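Mandelate racemase/muconate lactonizing enzyme family protein (Roseovarius nubinhibens ISM, PDB 3U4F) binds magnesium in a TIM-barrel active site of the enolase superfamily and is probably a hydro-lyase or related enzyme of the mandelate racemase/muconate lactonizing family. Local coordinates at residues G129-Y137 against I356-E365; P147-R158 against E187-M196. All coordinates share one frame; numbering follows the deposited sequence.

Contact 1. Residues G129-Y137 against I356-E365; sequences GSAGTIRAY and IEDGHARVTE
His360 carries its CG anti to its own carbonyl carbon (chi1 -76°), which lays the imidazole against the backbone of the facing strand, where Arg135 CA stands 3.6 Å from the ring centroid, a CH-pi contact over the face. Strands 132-137 and 360-363 form an antiparallel ladder on the first strand of the enolase-superfamily barrel domain; the partner strand returns from far along the chain and runs against the parallel barrel strands. Gly132 and Val363 make one hydrogen-bonded pair, Ile134 and Ala361 the next, and Ala136 N continues the ladder to Gly359 O at 2.9 Å. A type I' turn from Glu357 to His360 leads into the returning strand, with Gly359 at positive phi. The ring is also held from within its own segment: His360 ND1 donates to Asp358 O at 3.1 Å, close to the ring plane, which fixes the rotation of the imidazole. The extended Arg135 side chain leads its guanidinium to a salt bridge with Asp164, while CA and CB lie against the imidazole. On the other face of the ladder Ile134 CD1 touches Val363 CG2 at 3.9 Å, and both residues also pack on Met319 of helix 313-322. Ala131 CB sits 3.3 Å from Val363 O where strand 360-363 ends and 132-137 begins. Back on the His360 side, Arg362 bends at chi3 (-60°), bringing one guanidinium face to the Thr133 methyl; CG2 lies off centre over it, 3.3 Å from Arg362 NH2.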
loop_
_atom_site.group_PDB
_atom_site.type_symbol
_atom_site.label_atom_id
_atom_site.label_comp_id
_atom_site.label_asym_id
_atom_site.label_seq_id
_atom_site.Cartn_x
_atom_site.Cartn_y
_atom_site.Cartn_z
ATOM N N GLY A 129 27.674 0.961 14.974
ATOM C CA GLY A 129 27.589 1.589 16.292
ATOM C C GLY A 129 28.156 0.690 17.383
ATOM O O GLY A 129 29.127 -0.034 17.164
ATOM N N SER A 130 27.540 0.717 18.548
ATOM C CA SER A 130 28.006 -0.076 19.691
ATOM C C SER A 130 26.880 -0.233 20.679
ATOM O O SER A 130 25.908 0.540 20.667
ATOM C CB SER A 130 29.196 0.620 20.365
ATOM O OG SER A 130 28.828 1.921 20.766
ATOM N N ALA A 131 27.001 -1.225 21.548
ATOM C CA ALA A 131 26.131 -1.324 22.703
ATOM C C ALA A 131 26.233 -0.062 23.586
ATOM O O ALA A 131 27.293 0.602 23.664
ATOM C CB ALA A 131 26.498 -2.585 23.520
ATOM N N GLY A 132 25.132 0.284 24.239
ATOM C CA GLY A 132 25.099 1.447 25.136
ATOM C C GLY A 132 23.696 1.973 25.328
ATOM O O GLY A 132 22.732 1.320 24.977
ATOM N N THR A 133 23.569 3.160 25.911
ATOM C CA THR A 133 22.269 3.651 26.322
ATOM C C THR A 133 21.680 4.600 25.271
ATOM O O THR A 133 22.402 5.135 24.423
ATOM C CB THR A 133 22.374 4.448 27.632
ATOM O OG1 THR A 133 23.335 5.474 27.423
ATOM C CG2 THR A 133 22.846 3.534 28.803
ATOM N N ILE A 134 20.363 4.797 25.378
ATOM C CA ILE A 134 19.582 5.690 24.512
ATOM C C ILE A 134 18.575 6.398 25.391
ATOM O O ILE A 134 17.785 5.760 26.117
ATOM C CB ILE A 134 18.765 4.899 23.427
ATOM C CG1 ILE A 134 19.649 3.978 22.610
ATOM C CG2 ILE A 134 18.101 5.863 22.421
ATOM C CD1 ILE A 134 19.670 2.557 23.112
ATOM N N ARG A 135 18.543 7.720 25.278
ATOM C CA ARG A 135 17.544 8.515 25.961
ATOM C C ARG A 135 16.179 8.104 25.478
ATOM O O ARG A 135 15.983 7.965 24.271
ATOM C CB ARG A 135 17.726 9.997 25.613
ATOM C CG ARG A 135 16.748 10.921 26.357
ATOM C CD ARG A 135 17.036 12.367 25.985
ATOM N NE ARG A 135 16.126 13.292 26.655
ATOM C CZ ARG A 135 15.941 14.557 26.270
ATOM N NH1 ARG A 135 16.556 15.025 25.195
ATOM N NH2 ARG A 135 15.101 15.334 26.938
ATOM N N ALA A 136 15.233 7.935 26.400
ATOM C CA ALA A 136 13.870 7.556 25.975
ATOM C C ALA A 136 12.887 8.681 26.279
ATOM O O ALA A 136 13.065 9.421 27.259
ATOM C CB ALA A 136 13.434 6.293 26.675
ATOM N N TYR A 137 11.850 8.825 25.454
ATOM C CA TYR A 137 10.720 9.643 25.875
ATOM C C TYR A 137 9.508 8.774 26.190
ATOM O O TYR A 137 9.237 7.801 25.480
ATOM C CB TYR A 137 10.400 10.755 24.862
ATOM C CG TYR A 137 9.773 10.370 23.518
ATOM C CD1 TYR A 137 8.390 10.302 23.372
ATOM C CD2 TYR A 137 10.574 10.201 22.381
ATOM C CE1 TYR A 137 7.805 9.996 22.114
ATOM C CE2 TYR A 137 10.031 9.925 21.130
ATOM C CZ TYR A 137 8.635 9.831 20.999
ATOM O OH TYR A 137 8.077 9.566 19.758
ATOM N N ILE A 356 13.978 0.828 32.151
ATOM C CA ILE A 356 14.399 2.214 31.964
ATOM C C ILE A 356 15.032 2.682 33.262
ATOM O O ILE A 356 14.498 2.457 34.328
ATOM C CB ILE A 356 13.217 3.163 31.579
ATOM C CG1 ILE A 356 12.518 2.670 30.295
ATOM C CG2 ILE A 356 13.698 4.638 31.443
ATOM C CD1 ILE A 356 13.436 2.720 29.043
ATOM N N GLU A 357 16.173 3.337 33.152
ATOM C CA GLU A 357 16.888 3.829 34.314
ATOM C C GLU A 357 17.451 5.193 33.977
ATOM O O GLU A 357 18.139 5.372 32.951
ATOM C CB GLU A 357 18.020 2.864 34.625
ATOM C CG GLU A 357 18.746 3.110 35.896
ATOM C CD GLU A 357 19.579 1.893 36.220
ATOM O OE1 GLU A 357 19.062 1.024 36.944
ATOM O OE2 GLU A 357 20.705 1.765 35.687
ATOM N N ASP A 358 17.118 6.151 34.830
ATOM C CA ASP A 358 17.505 7.551 34.627
ATOM C C ASP A 358 17.054 7.982 33.231
ATOM O O ASP A 358 17.780 8.667 32.520
ATOM C CB ASP A 358 19.023 7.743 34.806
ATOM C CG ASP A 358 19.496 7.419 36.235
ATOM O OD1 ASP A 358 20.656 7.005 36.409
ATOM O OD2 ASP A 358 18.699 7.580 37.175
ATOM N N GLY A 359 15.861 7.526 32.845
ATOM C CA GLY A 359 15.238 7.916 31.567
ATOM C C GLY A 359 15.919 7.366 30.324
ATOM O O GLY A 359 15.627 7.827 29.221
ATOM N N HIS A 360 16.845 6.413 30.497
ATOM C CA HIS A 360 17.527 5.755 29.371
ATOM C C HIS A 360 17.249 4.255 29.291
ATOM O O HIS A 360 17.109 3.585 30.317
ATOM C CB HIS A 360 19.044 5.948 29.439
ATOM C CG HIS A 360 19.505 7.317 29.038
ATOM N ND1 HIS A 360 19.084 8.462 29.681
ATOM C CD2 HIS A 360 20.354 7.720 28.069
ATOM C CE1 HIS A 360 19.644 9.516 29.116
ATOM N NE2 HIS A 360 20.425 9.093 28.137
ATOM N N ALA A 361 17.205 3.742 28.052
ATOM C CA ALA A 361 17.079 2.305 27.767
ATOM C C ALA A 361 18.496 1.859 27.452
ATOM O O ALA A 361 19.364 2.692 27.241
ATOM C CB ALA A 361 16.184 2.082 26.525
ATOM N N ARG A 362 18.740 0.557 27.378
ATOM C CA ARG A 362 20.109 0.102 27.109
ATOM C C ARG A 362 20.166 -1.116 26.205
ATOM O O ARG A 362 19.417 -2.108 26.398
ATOM C CB ARG A 362 20.886 -0.125 28.422
ATOM C CG ARG A 362 22.273 -0.824 28.240
ATOM C CD ARG A 362 22.861 -1.252 29.618
ATOM N NE ARG A 362 23.059 -0.091 30.504
ATOM C CZ ARG A 362 24.086 0.760 30.436
ATOM N NH1 ARG A 362 25.041 0.623 29.511
ATOM N NH2 ARG A 362 24.170 1.762 31.311
ATOM N N VAL A 363 21.011 -1.004 25.189
ATOM C CA VAL A 363 21.356 -2.119 24.339
ATOM C C VAL A 363 22.625 -2.764 24.920
ATOM O O VAL A 363 23.647 -2.088 25.077
ATOM C CB VAL A 363 21.575 -1.646 22.891
ATOM C CG1 VAL A 363 22.231 -2.752 22.018
ATOM C CG2 VAL A 363 20.240 -1.176 22.304
ATOM N N THR A 364 22.533 -4.054 25.238
ATOM C CA THR A 364 23.695 -4.820 25.716
ATOM C C THR A 364 24.538 -5.397 24.593
ATOM O O THR A 364 24.207 -5.287 23.411
ATOM C CB THR A 364 23.278 -5.978 26.646
ATOM O OG1 THR A 364 22.649 -6.992 25.869
ATOM C CG2 THR A 364 22.316 -5.522 27.741
ATOM N N GLU A 365 25.667 -6.009 24.957
ATOM C CA GLU A 365 26.516 -6.672 23.982
ATOM C C GLU A 365 25.985 -8.072 23.504
ATOM O O GLU A 365 26.661 -8.777 22.739
ATOM C CB GLU A 365 27.951 -6.762 24.558
ATOM C CG GLU A 365 28.092 -7.352 26.013
ATOM C CD GLU A 365 26.971 -6.975 27.031
ATOM O OE1 GLU A 365 27.005 -5.929 27.739
ATOM O OE2 GLU A 365 26.032 -7.793 27.124
#

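Contact 2. Residues P147-R158 against E187-M196; sequences PHDEAERMKRLR and EIVPTMRREM
The packing of two neighbouring outer helices of the barrel centres on Met196, a knob among Ala151, Met154, Lys155 and Arg158; Met154, Met192 and Met196 are all selenomethionines. Met196 SE lies 3.8 Å from Lys155 CG, and bends at chi2 and chi3 carry CE over the centre of the Arg158 guanidinium, 3.6 Å from CZ. The same guanidinium donates in its own plane from NH1 to a lone pair of Met196 O (2.9 Å, N-H...O 170°), so one residue meets it at both face and edge. In the TIM-barrel fold these helices precede and follow strand 165-169 and pack side by side outside the barrel; the axes of segments 147-158 and 187-196 are 30° from parallel and 9.5 Å apart at closest approach. Met192 SE rests 3.9 Å from Ala151 CA, while its CE reaches Met154 CG. At the first turn of helix 147-161, Pro147 CG packs against Ile188 CB at 3.7 Å, and a water joins His148 N to Glu187 OE2. Lys155 NZ bridges two carboxylates: it meets Glu195 OE1 nearly end-on at 2.8 Å and Glu152 OE2 on the syn side, which probably offsets the repulsion between these acids. Arg156 pairs with Glu152 and Arg194 NE with Glu195 OE2.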
loop_
_atom_site.group_PDB
_atom_site.type_symbol
_atom_site.label_atom_id
_atom_site.label_comp_id
_atom_site.label_asym_id
_atom_site.label_seq_id
_atom_site.Cartn_x
_atom_site.Cartn_y
_atom_site.Cartn_z
ATOM N N PRO A 147 -6.297 15.933 30.380
ATOM C CA PRO A 147 -4.979 16.496 30.612
ATOM C C PRO A 147 -4.501 16.360 32.060
ATOM O O PRO A 147 -3.307 16.097 32.270
ATOM C CB PRO A 147 -5.152 17.965 30.204
ATOM C CG PRO A 147 -6.130 17.883 29.056
ATOM C CD PRO A 147 -7.150 16.873 29.619
ATOM N N HIS A 148 -5.402 16.503 33.042
ATOM C CA HIS A 148 -4.998 16.365 34.455
ATOM C C HIS A 148 -4.379 15.007 34.720
ATOM O O HIS A 148 -3.301 14.927 35.289
ATOM C CB HIS A 148 -6.180 16.590 35.420
ATOM C CG HIS A 148 -5.885 16.199 36.840
ATOM N ND1 HIS A 148 -5.469 17.108 37.795
ATOM C CD2 HIS A 148 -5.961 15.000 37.472
ATOM C CE1 HIS A 148 -5.308 16.487 38.950
ATOM N NE2 HIS A 148 -5.584 15.207 38.779
ATOM N N ASP A 149 -5.086 13.957 34.303
ATOM C CA ASP A 149 -4.692 12.575 34.534
ATOM C C ASP A 149 -3.439 12.217 33.767
ATOM O O ASP A 149 -2.650 11.417 34.240
ATOM C CB ASP A 149 -5.818 11.612 34.161
ATOM C CG ASP A 149 -6.954 11.590 35.204
ATOM O OD1 ASP A 149 -6.772 12.170 36.303
ATOM O OD2 ASP A 149 -8.023 11.001 34.906
ATOM N N GLU A 150 -3.292 12.803 32.575
ATOM C CA GLU A 150 -2.082 12.658 31.764
ATOM C C GLU A 150 -0.858 13.235 32.488
ATOM O O GLU A 150 0.168 12.558 32.617
ATOM C CB GLU A 150 -2.290 13.318 30.386
ATOM C CG GLU A 150 -1.152 13.104 29.417
ATOM C CD GLU A 150 -1.183 11.714 28.772
ATOM O OE1 GLU A 150 -1.520 11.641 27.570
ATOM O OE2 GLU A 150 -0.879 10.714 29.459
ATOM N N ALA A 151 -0.969 14.473 32.982
ATOM C CA ALA A 151 0.110 15.067 33.778
ATOM C C ALA A 151 0.455 14.194 34.984
ATOM O O ALA A 151 1.627 14.002 35.294
ATOM C CB ALA A 151 -0.270 16.496 34.250
ATOM N N GLU A 152 -0.564 13.697 35.682
ATOM C CA GLU A 152 -0.310 12.998 36.947
ATOM C C GLU A 152 0.450 11.692 36.733
ATOM O O GLU A 152 1.385 11.398 37.474
ATOM C CB GLU A 152 -1.594 12.768 37.749
ATOM C CG GLU A 152 -2.172 14.042 38.419
ATOM C CD GLU A 152 -1.119 14.848 39.208
ATOM O OE1 GLU A 152 -0.464 14.269 40.106
ATOM O OE2 GLU A 152 -0.929 16.051 38.912
ATOM N N ARG A 153 0.054 10.912 35.721
ATOM C CA ARG A 153 0.800 9.686 35.409
ATOM C C ARG A 153 2.216 9.949 34.878
ATOM O O ARG A 153 3.142 9.187 35.198
ATOM C CB ARG A 153 0.013 8.739 34.495
ATOM C CG ARG A 153 -0.157 9.183 33.028
ATOM C CD ARG A 153 -0.409 7.922 32.162
ATOM N NE ARG A 153 -0.754 8.229 30.774
ATOM C CZ ARG A 153 -1.114 7.319 29.867
ATOM N NH1 ARG A 153 -1.160 6.018 30.169
ATOM N NH2 ARG A 153 -1.423 7.715 28.645
HETATM N N MSE A 154 2.409 11.014 34.094
HETATM C CA MSE A 154 3.771 11.349 33.648
HETATM C C MSE A 154 4.673 11.687 34.838
HETATM O O MSE A 154 5.831 11.280 34.859
HETATM C CB MSE A 154 3.806 12.480 32.622
HETATM C CG MSE A 154 3.173 12.154 31.279
HETATM SE SE MSE A 154 3.793 10.456 30.473
HETATM C CE MSE A 154 3.067 10.760 28.683
ATOM N N LYS A 155 4.147 12.419 35.826
ATOM C CA LYS A 155 4.916 12.651 37.066
ATOM C C LYS A 155 5.270 11.337 37.774
ATOM O O LYS A 155 6.410 11.160 38.201
ATOM C CB LYS A 155 4.202 13.617 38.025
ATOM C CG LYS A 155 4.128 15.029 37.483
ATOM C CD LYS A 155 3.628 16.031 38.504
ATOM C CE LYS A 155 2.130 16.059 38.512
ATOM N NZ LYS A 155 1.564 17.279 39.165
ATOM N N ARG A 156 4.321 10.415 37.896
ATOM C CA ARG A 156 4.642 9.102 38.484
ATOM C C ARG A 156 5.763 8.396 37.731
ATOM O O ARG A 156 6.707 7.860 38.324
ATOM C CB ARG A 156 3.423 8.186 38.516
ATOM C CG ARG A 156 2.161 8.796 39.109
ATOM C CD ARG A 156 2.321 9.164 40.584
ATOM N NE ARG A 156 1.697 10.462 40.886
ATOM C CZ ARG A 156 0.390 10.658 41.073
ATOM N NH1 ARG A 156 -0.467 9.645 40.992
ATOM N NH2 ARG A 156 -0.063 11.878 41.334
ATOM N N LEU A 157 5.649 8.386 36.404
ATOM C CA LEU A 157 6.632 7.713 35.562
ATOM C C LEU A 157 8.001 8.363 35.681
ATOM O O LEU A 157 9.031 7.675 35.746
ATOM C CB LEU A 157 6.143 7.666 34.102
ATOM C CG LEU A 157 4.948 6.723 33.878
ATOM C CD1 LEU A 157 4.214 7.075 32.590
ATOM C CD2 LEU A 157 5.393 5.252 33.875
ATOM N N ARG A 158 8.018 9.689 35.740
ATOM C CA ARG A 158 9.263 10.419 35.895
ATOM C C ARG A 158 9.998 10.023 37.193
ATOM O O ARG A 158 11.194 9.759 37.193
ATOM C CB ARG A 158 9.012 11.931 35.887
ATOM C CG ARG A 158 10.268 12.701 36.312
ATOM C CD ARG A 158 10.207 14.184 36.090
ATOM N NE ARG A 158 9.123 14.801 36.847
ATOM C CZ ARG A 158 8.707 16.043 36.650
ATOM N NH1 ARG A 158 9.273 16.797 35.707
ATOM N NH2 ARG A 158 7.710 16.515 37.369
ATOM N N GLU A 187 -6.119 22.933 26.482
ATOM C CA GLU A 187 -5.864 22.695 27.890
ATOM C C GLU A 187 -4.575 21.907 28.102
ATOM O O GLU A 187 -3.813 22.201 29.015
ATOM C CB GLU A 187 -7.031 21.958 28.544
ATOM C CG GLU A 187 -6.835 21.743 30.062
ATOM C CD GLU A 187 -7.912 20.872 30.691
ATOM O OE1 GLU A 187 -8.899 20.540 29.993
ATOM O OE2 GLU A 187 -7.774 20.514 31.892
ATOM N N ILE A 188 -4.331 20.898 27.261
ATOM C CA ILE A 188 -3.226 19.966 27.534
ATOM C C ILE A 188 -1.855 20.626 27.375
ATOM O O ILE A 188 -0.941 20.323 28.120
ATOM C CB ILE A 188 -3.337 18.660 26.684
ATOM C CG1 ILE A 188 -2.497 17.528 27.305
ATOM C CG2 ILE A 188 -2.934 18.914 25.264
ATOM C CD1 ILE A 188 -2.821 16.121 26.772
ATOM N N VAL A 189 -1.727 21.529 26.417
ATOM C CA VAL A 189 -0.453 22.187 26.141
ATOM C C VAL A 189 0.030 22.979 27.373
ATOM O O VAL A 189 1.084 22.644 27.904
ATOM C CB VAL A 189 -0.506 23.030 24.830
ATOM C CG1 VAL A 189 0.794 23.817 24.613
ATOM C CG2 VAL A 189 -0.776 22.098 23.648
ATOM N N PRO A 190 -0.748 23.988 27.850
ATOM C CA PRO A 190 -0.298 24.715 29.043
ATOM C C PRO A 190 -0.218 23.826 30.289
ATOM O O PRO A 190 0.652 24.049 31.142
ATOM C CB PRO A 190 -1.380 25.811 29.217
ATOM C CG PRO A 190 -2.613 25.213 28.596
ATOM C CD PRO A 190 -2.016 24.558 27.343
ATOM N N THR A 191 -1.087 22.821 30.378
ATOM C CA THR A 191 -1.112 21.911 31.537
ATOM C C THR A 191 0.164 21.081 31.691
ATOM O O THR A 191 0.693 20.927 32.807
ATOM C CB THR A 191 -2.306 20.966 31.487
ATOM O OG1 THR A 191 -3.504 21.713 31.676
ATOM C CG2 THR A 191 -2.214 19.909 32.577
HETATM N N MSE A 192 0.658 20.541 30.581
HETATM C CA MSE A 192 1.916 19.798 30.626
HETATM C C MSE A 192 3.097 20.673 31.031
HETATM O O MSE A 192 3.915 20.260 31.825
HETATM C CB MSE A 192 2.211 19.107 29.292
HETATM C CG MSE A 192 1.199 18.003 28.933
HETATM SE SE MSE A 192 1.043 16.579 30.290
HETATM C CE MSE A 192 2.865 15.928 30.277
ATOM N N ARG A 193 3.203 21.866 30.477
ATOM C CA ARG A 193 4.325 22.713 30.823
ATOM C C ARG A 193 4.256 23.166 32.288
ATOM O O ARG A 193 5.283 23.204 32.978
ATOM C CB ARG A 193 4.436 23.916 29.897
ATOM C CG ARG A 193 5.600 24.893 30.229
ATOM C CD ARG A 193 6.999 24.201 30.322
ATOM N NE ARG A 193 7.446 23.596 29.056
ATOM C CZ ARG A 193 8.359 22.622 28.939
ATOM N NH1 ARG A 193 8.934 22.085 30.016
ATOM N NH2 ARG A 193 8.694 22.173 27.733
ATOM N N ARG A 194 3.052 23.505 32.742
ATOM C CA ARG A 194 2.869 23.944 34.122
ATOM C C ARG A 194 3.266 22.805 35.056
ATOM O O ARG A 194 4.164 22.961 35.895
ATOM C CB ARG A 194 1.426 24.393 34.382
ATOM C CG ARG A 194 1.138 24.696 35.871
ATOM C CD ARG A 194 -0.306 25.098 36.113
ATOM N NE ARG A 194 -1.217 23.942 36.081
ATOM C CZ ARG A 194 -2.144 23.741 35.142
ATOM N NH1 ARG A 194 -2.303 24.626 34.158
ATOM N NH2 ARG A 194 -2.928 22.666 35.195
ATOM N N GLU A 195 2.628 21.654 34.871
ATOM C CA GLU A 195 2.778 20.526 35.784
ATOM C C GLU A 195 4.133 19.819 35.732
ATOM O O GLU A 195 4.611 19.316 36.755
ATOM C CB GLU A 195 1.618 19.530 35.609
ATOM C CG GLU A 195 0.214 20.101 35.908
ATOM C CD GLU A 195 0.003 20.476 37.387
ATOM O OE1 GLU A 195 0.468 19.722 38.270
ATOM O OE2 GLU A 195 -0.648 21.516 37.664
HETATM N N MSE A 196 4.760 19.765 34.558
HETATM C CA MSE A 196 6.043 19.066 34.458
HETATM C C MSE A 196 7.226 19.965 34.773
HETATM O O MSE A 196 8.328 19.466 34.958
HETATM C CB MSE A 196 6.246 18.415 33.077
HETATM C CG MSE A 196 5.106 17.511 32.620
HETATM SE SE MSE A 196 4.585 16.097 33.869
HETATM C CE MSE A 196 6.331 15.187 34.033
HETATM O O HOH W 1 -8.180 17.875 32.722
#

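How the contacts relate
Strand 132-139 of contact 1 runs on through a short connection into helix 147-161 of contact 2, so the two are successive elements of the barrel domain. Their centres are 24 Å apart and their nearest atoms about 7 Å, so the two do not meet directly. Strand 165-169 links them, pairing with strand 132-139 and receiving Met154, Arg158 and Met196 of contact 2 through Phe166. Neither contact supplies a magnesium ligand, but Tyr137 OH, in segment 129-137, hydrogen-bonds Lys167 NZ of the guanidine pocket. The side chain of Met154 is about 11 Å from a bound guanidine; that of Glu150 is about 13 Å from a bound magnesium ion and about 10 Å from that of Asp205, a magnesium ligand.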